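Local coordinates for outer membrane protein YopM (Yersinia pestis, PDB 1JL5) that acts as a leucine-rich-repeat effector and virulence factor, probably altering host cell physiology to promote bacterial survival in host tissues, at residues Leu279-Ser293 with Leu299-Cys313. Residues are numbered along the deposited sequence; the frame is centred on the assembly and turned at random.
With CA (calcium ion), chain C.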
loop_
_atom_site.group_PDB
_atom_site.type_symbol
_atom_site.label_atom_id
_atom_site.label_comp_id
_atom_site.label_asym_id
_atom_site.label_seq_id
_atom_site.Cartn_x
_atom_site.Cartn_y
_atom_site.Cartn_z
ATOM N N LEU A 279 -16.807 -1.628 27.500
ATOM C CA LEU A 279 -16.235 -1.365 26.185
ATOM C C LEU A 279 -14.723 -1.479 26.200
ATOM O O LEU A 279 -14.030 -0.700 26.856
ATOM C CB LEU A 279 -16.642 0.023 25.698
ATOM C CG LEU A 279 -16.564 0.226 24.186
ATOM C CD1 LEU A 279 -17.516 -0.744 23.493
ATOM C CD2 LEU A 279 -16.926 1.663 23.848
ATOM N N THR A 280 -14.214 -2.456 25.465
ATOM C CA THR A 280 -12.781 -2.686 25.391
ATOM C C THR A 280 -12.288 -2.400 23.985
ATOM O O THR A 280 -11.099 -2.183 23.762
ATOM C CB THR A 280 -12.453 -4.134 25.714
ATOM O OG1 THR A 280 -13.196 -4.979 24.831
ATOM C CG2 THR A 280 -12.832 -4.458 27.156
ATOM N N PHE A 281 -13.215 -2.407 23.039
ATOM C CA PHE A 281 -12.875 -2.163 21.652
ATOM C C PHE A 281 -13.755 -1.056 21.118
ATOM O O PHE A 281 -14.977 -1.189 21.045
ATOM C CB PHE A 281 -13.068 -3.440 20.831
ATOM C CG PHE A 281 -12.811 -3.262 19.366
ATOM C CD1 PHE A 281 -13.708 -2.557 18.566
ATOM C CD2 PHE A 281 -11.660 -3.783 18.783
ATOM C CE1 PHE A 281 -13.462 -2.374 17.209
ATOM C CE2 PHE A 281 -11.405 -3.606 17.425
ATOM C CZ PHE A 281 -12.308 -2.899 16.637
ATOM N N LEU A 282 -13.128 0.043 20.741
ATOM C CA LEU A 282 -13.874 1.162 20.225
ATOM C C LEU A 282 -13.264 1.696 18.948
ATOM O O LEU A 282 -12.125 2.151 18.923
ATOM C CB LEU A 282 -13.929 2.275 21.264
ATOM C CG LEU A 282 -14.681 3.541 20.861
ATOM C CD1 LEU A 282 -16.130 3.207 20.538
ATOM C CD2 LEU A 282 -14.596 4.547 21.989
ATOM N N ASP A 283 -14.025 1.628 17.874
ATOM C CA ASP A 283 -13.537 2.161 16.629
ATOM C C ASP A 283 -14.513 3.234 16.217
ATOM O O ASP A 283 -15.628 2.945 15.808
ATOM C CB ASP A 283 -13.467 1.098 15.542
ATOM C CG ASP A 283 -12.786 1.612 14.294
ATOM O OD1 ASP A 283 -12.901 2.823 14.014
ATOM O OD2 ASP A 283 -12.145 0.818 13.589
ATOM N N VAL A 284 -14.088 4.478 16.356
ATOM C CA VAL A 284 -14.916 5.607 15.979
ATOM C C VAL A 284 -14.143 6.360 14.920
ATOM O O VAL A 284 -14.345 7.549 14.708
ATOM C CB VAL A 284 -15.186 6.519 17.187
ATOM C CG1 VAL A 284 -16.041 5.778 18.198
ATOM C CG2 VAL A 284 -13.870 6.946 17.821
ATOM N N SER A 285 -13.242 5.648 14.255
ATOM C CA SER A 285 -12.433 6.257 13.223
ATOM C C SER A 285 -13.360 6.729 12.124
ATOM O O SER A 285 -14.477 6.229 11.972
ATOM C CB SER A 285 -11.436 5.250 12.658
ATOM O OG SER A 285 -12.110 4.229 11.957
ATOM N N GLU A 286 -12.893 7.706 11.368
ATOM C CA GLU A 286 -13.667 8.252 10.271
ATOM C C GLU A 286 -15.039 8.726 10.658
ATOM O O GLU A 286 -16.027 8.427 10.003
ATOM C CB GLU A 286 -13.794 7.244 9.145
ATOM C CG GLU A 286 -12.557 7.160 8.293
ATOM C CD GLU A 286 -12.773 6.267 7.106
ATOM O OE1 GLU A 286 -13.681 6.549 6.300
ATOM O OE2 GLU A 286 -12.043 5.274 6.982
ATOM N N ASN A 287 -15.106 9.440 11.762
ATOM C CA ASN A 287 -16.356 10.024 12.148
ATOM C C ASN A 287 -16.010 11.478 12.187
ATOM O O ASN A 287 -15.054 11.893 11.535
ATOM C CB ASN A 287 -16.817 9.472 13.482
ATOM C CG ASN A 287 -17.620 8.219 13.303
ATOM O OD1 ASN A 287 -18.803 8.281 12.992
ATOM N ND2 ASN A 287 -16.976 7.069 13.449
ATOM N N ILE A 288 -16.749 12.273 12.931
ATOM C CA ILE A 288 -16.421 13.676 12.933
ATOM C C ILE A 288 -16.193 14.178 14.329
ATOM O O ILE A 288 -16.649 15.247 14.715
ATOM C CB ILE A 288 -17.508 14.476 12.203
ATOM C CG1 ILE A 288 -18.862 14.308 12.889
ATOM C CG2 ILE A 288 -17.622 13.958 10.779
ATOM C CD1 ILE A 288 -19.954 15.169 12.261
ATOM N N PHE A 289 -15.469 13.373 15.089
ATOM C CA PHE A 289 -15.131 13.724 16.450
ATOM C C PHE A 289 -14.069 14.797 16.401
ATOM O O PHE A 289 -13.079 14.666 15.685
ATOM C CB PHE A 289 -14.589 12.504 17.183
ATOM C CG PHE A 289 -15.634 11.495 17.495
ATOM C CD1 PHE A 289 -16.464 11.661 18.595
ATOM C CD2 PHE A 289 -15.819 10.392 16.671
ATOM C CE1 PHE A 289 -17.471 10.743 18.865
ATOM C CE2 PHE A 289 -16.820 9.474 16.934
ATOM C CZ PHE A 289 -17.647 9.649 18.035
ATOM N N SER A 290 -14.288 15.871 17.142
ATOM C CA SER A 290 -13.313 16.949 17.198
ATOM C C SER A 290 -12.444 16.622 18.402
ATOM O O SER A 290 -11.426 17.259 18.662
ATOM C CB SER A 290 -14.016 18.292 17.374
ATOM O OG SER A 290 -14.924 18.233 18.452
ATOM N N GLY A 291 -12.861 15.596 19.126
ATOM C CA GLY A 291 -12.119 15.154 20.283
ATOM C C GLY A 291 -12.831 13.988 20.930
ATOM O O GLY A 291 -13.917 13.597 20.513
ATOM N N LEU A 292 -12.197 13.413 21.937
ATOM C CA LEU A 292 -12.780 12.319 22.682
ATOM C C LEU A 292 -12.669 12.791 24.115
ATOM O O LEU A 292 -11.580 12.867 24.675
ATOM C CB LEU A 292 -11.995 11.027 22.457
ATOM C CG LEU A 292 -12.131 10.489 21.031
ATOM C CD1 LEU A 292 -11.295 9.228 20.871
ATOM C CD2 LEU A 292 -13.604 10.204 20.733
ATOM N N SER A 293 -13.809 13.147 24.689
ATOM C CA SER A 293 -13.855 13.657 26.048
ATOM C C SER A 293 -13.693 12.547 27.067
ATOM O O SER A 293 -13.142 12.758 28.143
ATOM C CB SER A 293 -15.181 14.377 26.276
ATOM O OG SER A 293 -16.266 13.501 26.037
ATOM N N LEU A 299 -11.002 0.200 28.167
ATOM C CA LEU A 299 -10.796 0.160 26.731
ATOM C C LEU A 299 -9.412 -0.399 26.423
ATOM O O LEU A 299 -8.417 0.060 26.975
ATOM C CB LEU A 299 -10.916 1.568 26.149
ATOM C CG LEU A 299 -11.170 1.650 24.647
ATOM C CD1 LEU A 299 -12.567 1.116 24.339
ATOM C CD2 LEU A 299 -11.039 3.092 24.193
ATOM N N TYR A 300 -9.354 -1.402 25.556
ATOM C CA TYR A 300 -8.073 -1.976 25.168
ATOM C C TYR A 300 -7.682 -1.370 23.837
ATOM O O TYR A 300 -6.516 -1.089 23.566
ATOM C CB TYR A 300 -8.168 -3.482 24.942
ATOM C CG TYR A 300 -8.385 -4.322 26.168
ATOM C CD1 TYR A 300 -7.668 -4.083 27.341
ATOM C CD2 TYR A 300 -9.259 -5.408 26.135
ATOM C CE1 TYR A 300 -7.816 -4.909 28.448
ATOM C CE2 TYR A 300 -9.414 -6.235 27.229
ATOM C CZ TYR A 300 -8.692 -5.984 28.380
ATOM O OH TYR A 300 -8.852 -6.814 29.457
ATOM N N TYR A 301 -8.690 -1.185 23.001
ATOM C CA TYR A 301 -8.472 -0.689 21.666
ATOM C C TYR A 301 -9.298 0.519 21.325
ATOM O O TYR A 301 -10.515 0.531 21.468
ATOM C CB TYR A 301 -8.786 -1.797 20.670
ATOM C CG TYR A 301 -8.746 -1.383 19.221
ATOM C CD1 TYR A 301 -7.573 -1.491 18.476
ATOM C CD2 TYR A 301 -9.895 -0.928 18.581
ATOM C CE1 TYR A 301 -7.551 -1.164 17.124
ATOM C CE2 TYR A 301 -9.883 -0.599 17.231
ATOM C CZ TYR A 301 -8.710 -0.723 16.509
ATOM O OH TYR A 301 -8.707 -0.425 15.165
ATOM N N LEU A 302 -8.616 1.546 20.863
ATOM C CA LEU A 302 -9.299 2.731 20.453
ATOM C C LEU A 302 -8.772 3.104 19.092
ATOM O O LEU A 302 -7.573 3.319 18.904
ATOM C CB LEU A 302 -9.062 3.888 21.414
ATOM C CG LEU A 302 -9.610 5.203 20.837
ATOM C CD1 LEU A 302 -11.101 5.068 20.555
ATOM C CD2 LEU A 302 -9.355 6.343 21.800
ATOM N N ASN A 303 -9.672 3.121 18.128
ATOM C CA ASN A 303 -9.300 3.549 16.806
ATOM C C ASN A 303 -10.188 4.762 16.610
ATOM O O ASN A 303 -11.404 4.633 16.471
ATOM C CB ASN A 303 -9.615 2.498 15.756
ATOM C CG ASN A 303 -9.072 2.878 14.400
ATOM O OD1 ASN A 303 -8.774 4.044 14.149
ATOM N ND2 ASN A 303 -8.945 1.901 13.517
ATOM N N ALA A 304 -9.579 5.936 16.657
ATOM C CA ALA A 304 -10.302 7.186 16.474
ATOM C C ALA A 304 -9.607 7.912 15.335
ATOM O O ALA A 304 -9.666 9.131 15.217
ATOM C CB ALA A 304 -10.237 8.016 17.747
ATOM N N SER A 305 -8.929 7.142 14.497
ATOM C CA SER A 305 -8.213 7.720 13.378
ATOM C C SER A 305 -9.162 8.395 12.409
ATOM O O SER A 305 -10.346 8.060 12.329
ATOM C CB SER A 305 -7.427 6.636 12.635
ATOM O OG SER A 305 -8.311 5.665 12.111
ATOM N N SER A 306 -8.631 9.361 11.677
ATOM C CA SER A 306 -9.399 10.063 10.667
ATOM C C SER A 306 -10.677 10.705 11.156
ATOM O O SER A 306 -11.736 10.581 10.550
ATOM C CB SER A 306 -9.686 9.120 9.507
ATOM O OG SER A 306 -8.463 8.839 8.854
ATOM N N ASN A 307 -10.561 11.379 12.283
ATOM C CA ASN A 307 -11.666 12.120 12.834
ATOM C C ASN A 307 -11.085 13.502 12.755
ATOM O O ASN A 307 -10.252 13.767 11.899
ATOM C CB ASN A 307 -11.929 11.704 14.277
ATOM C CG ASN A 307 -12.907 10.563 14.358
ATOM O OD1 ASN A 307 -14.096 10.751 14.125
ATOM N ND2 ASN A 307 -12.413 9.365 14.657
ATOM N N GLU A 308 -11.509 14.390 13.627
ATOM C CA GLU A 308 -10.947 15.720 13.611
ATOM C C GLU A 308 -10.534 15.943 15.050
ATOM O O GLU A 308 -10.657 17.033 15.592
ATOM C CB GLU A 308 -11.995 16.737 13.165
ATOM C CG GLU A 308 -11.386 18.060 12.779
ATOM C CD GLU A 308 -10.581 17.974 11.501
ATOM O OE1 GLU A 308 -10.186 16.856 11.096
ATOM O OE2 GLU A 308 -10.339 19.034 10.898
ATOM N N ILE A 309 -10.047 14.870 15.663
ATOM C CA ILE A 309 -9.635 14.905 17.054
ATOM C C ILE A 309 -8.530 15.911 17.272
ATOM O O ILE A 309 -7.421 15.758 16.763
ATOM C CB ILE A 309 -9.125 13.541 17.535
ATOM C CG1 ILE A 309 -10.198 12.465 17.314
ATOM C CG2 ILE A 309 -8.743 13.632 19.004
ATOM C CD1 ILE A 309 -11.494 12.778 17.961
ATOM N N ARG A 310 -8.838 16.942 18.038
ATOM C CA ARG A 310 -7.858 17.966 18.337
ATOM C C ARG A 310 -7.215 17.638 19.659
ATOM O O ARG A 310 -6.126 18.110 19.966
ATOM C CB ARG A 310 -8.520 19.320 18.469
ATOM C CG ARG A 310 -9.177 19.834 17.232
ATOM C CD ARG A 310 -9.037 21.317 17.292
ATOM N NE ARG A 310 -10.163 22.022 16.721
ATOM C CZ ARG A 310 -10.252 23.340 16.731
ATOM N NH1 ARG A 310 -9.279 24.049 17.285
ATOM N NH2 ARG A 310 -11.296 23.943 16.189
ATOM N N SER A 311 -7.914 16.849 20.459
ATOM C CA SER A 311 -7.391 16.479 21.751
ATOM C C SER A 311 -8.012 15.180 22.195
ATOM O O SER A 311 -9.158 14.870 21.876
ATOM C CB SER A 311 -7.695 17.564 22.784
ATOM O OG SER A 311 -9.089 17.651 23.003
ATOM N N LEU A 312 -7.224 14.415 22.927
ATOM C CA LEU A 312 -7.670 13.150 23.450
ATOM C C LEU A 312 -7.757 13.309 24.946
ATOM O O LEU A 312 -6.880 13.910 25.567
ATOM C CB LEU A 312 -6.660 12.048 23.145
ATOM C CG LEU A 312 -6.595 11.479 21.738
ATOM C CD1 LEU A 312 -5.540 10.381 21.703
ATOM C CD2 LEU A 312 -7.961 10.923 21.356
ATOM N N CYS A 313 -8.824 12.780 25.520
ATOM C CA CYS A 313 -8.988 12.819 26.957
ATOM C C CYS A 313 -7.912 11.863 27.444
ATOM O O CYS A 313 -7.231 11.227 26.638
ATOM C CB CYS A 313 -10.352 12.265 27.325
ATOM S SG CYS A 313 -10.616 10.657 26.558
HETATM CA CA CA C . -10.087 14.885 9.934
HETATM O O HOH W 1 -11.086 -1.368 14.162
HETATM O O HOH W 2 -10.631 15.952 24.648
HETATM O O HOH W 3 -12.575 13.590 10.098
HETATM O O HOH W 4 -7.836 14.394 10.450
HETATM O O HOH W 5 -9.920 13.178 8.393
HETATM O O HOH W 6 -11.982 16.014 8.779
#
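V284 O is gripped by two asparagine amides at once: ND2 of N307 lies 2.7 Å from it and ND2 of N287 3.0 Å, reaching it from opposite faces of the carbonyl plane. This is the asparagine ladder of a leucine-rich-repeat solenoid, here between successive coils. N307 ND2 spends its other proton on A304 O, 2.8 Å away and almost straight (177°), so the amide is fixed by its own loop as well as by the preceding coil; N287 makes the equivalent reach back to V264 O.

Strands 281-283 and 301-303 run parallel, their axes 4.7 Å apart and 2° from aligned, and backbone bonds such as N303 N to L282 O join them. On one side the rings of F281 and Y301 form an offset stack, with centroids 4.3 Å apart and planes at 15°; the two are bridge partners, and with CG anti to the backbone N in both, Y301 CD2 comes to lie over the F281 ring face, toward its rim. Next to them the D283 carboxylate stacks on the N303 amide, each heading an Asx turn. On the other side L282 packs against L302, and L292 meets L302 tip to tip, filling the core.

At the turn N307 O and E308 OE1 bind a calcium ion, which D266 of the second subunit also ligates, so the ion links this coil to a neighbouring subunit of the homotetramer. Beside the stacked rings, one water bridges D283 OD2 (2.5 Å) and Y301 OH (2.7 Å).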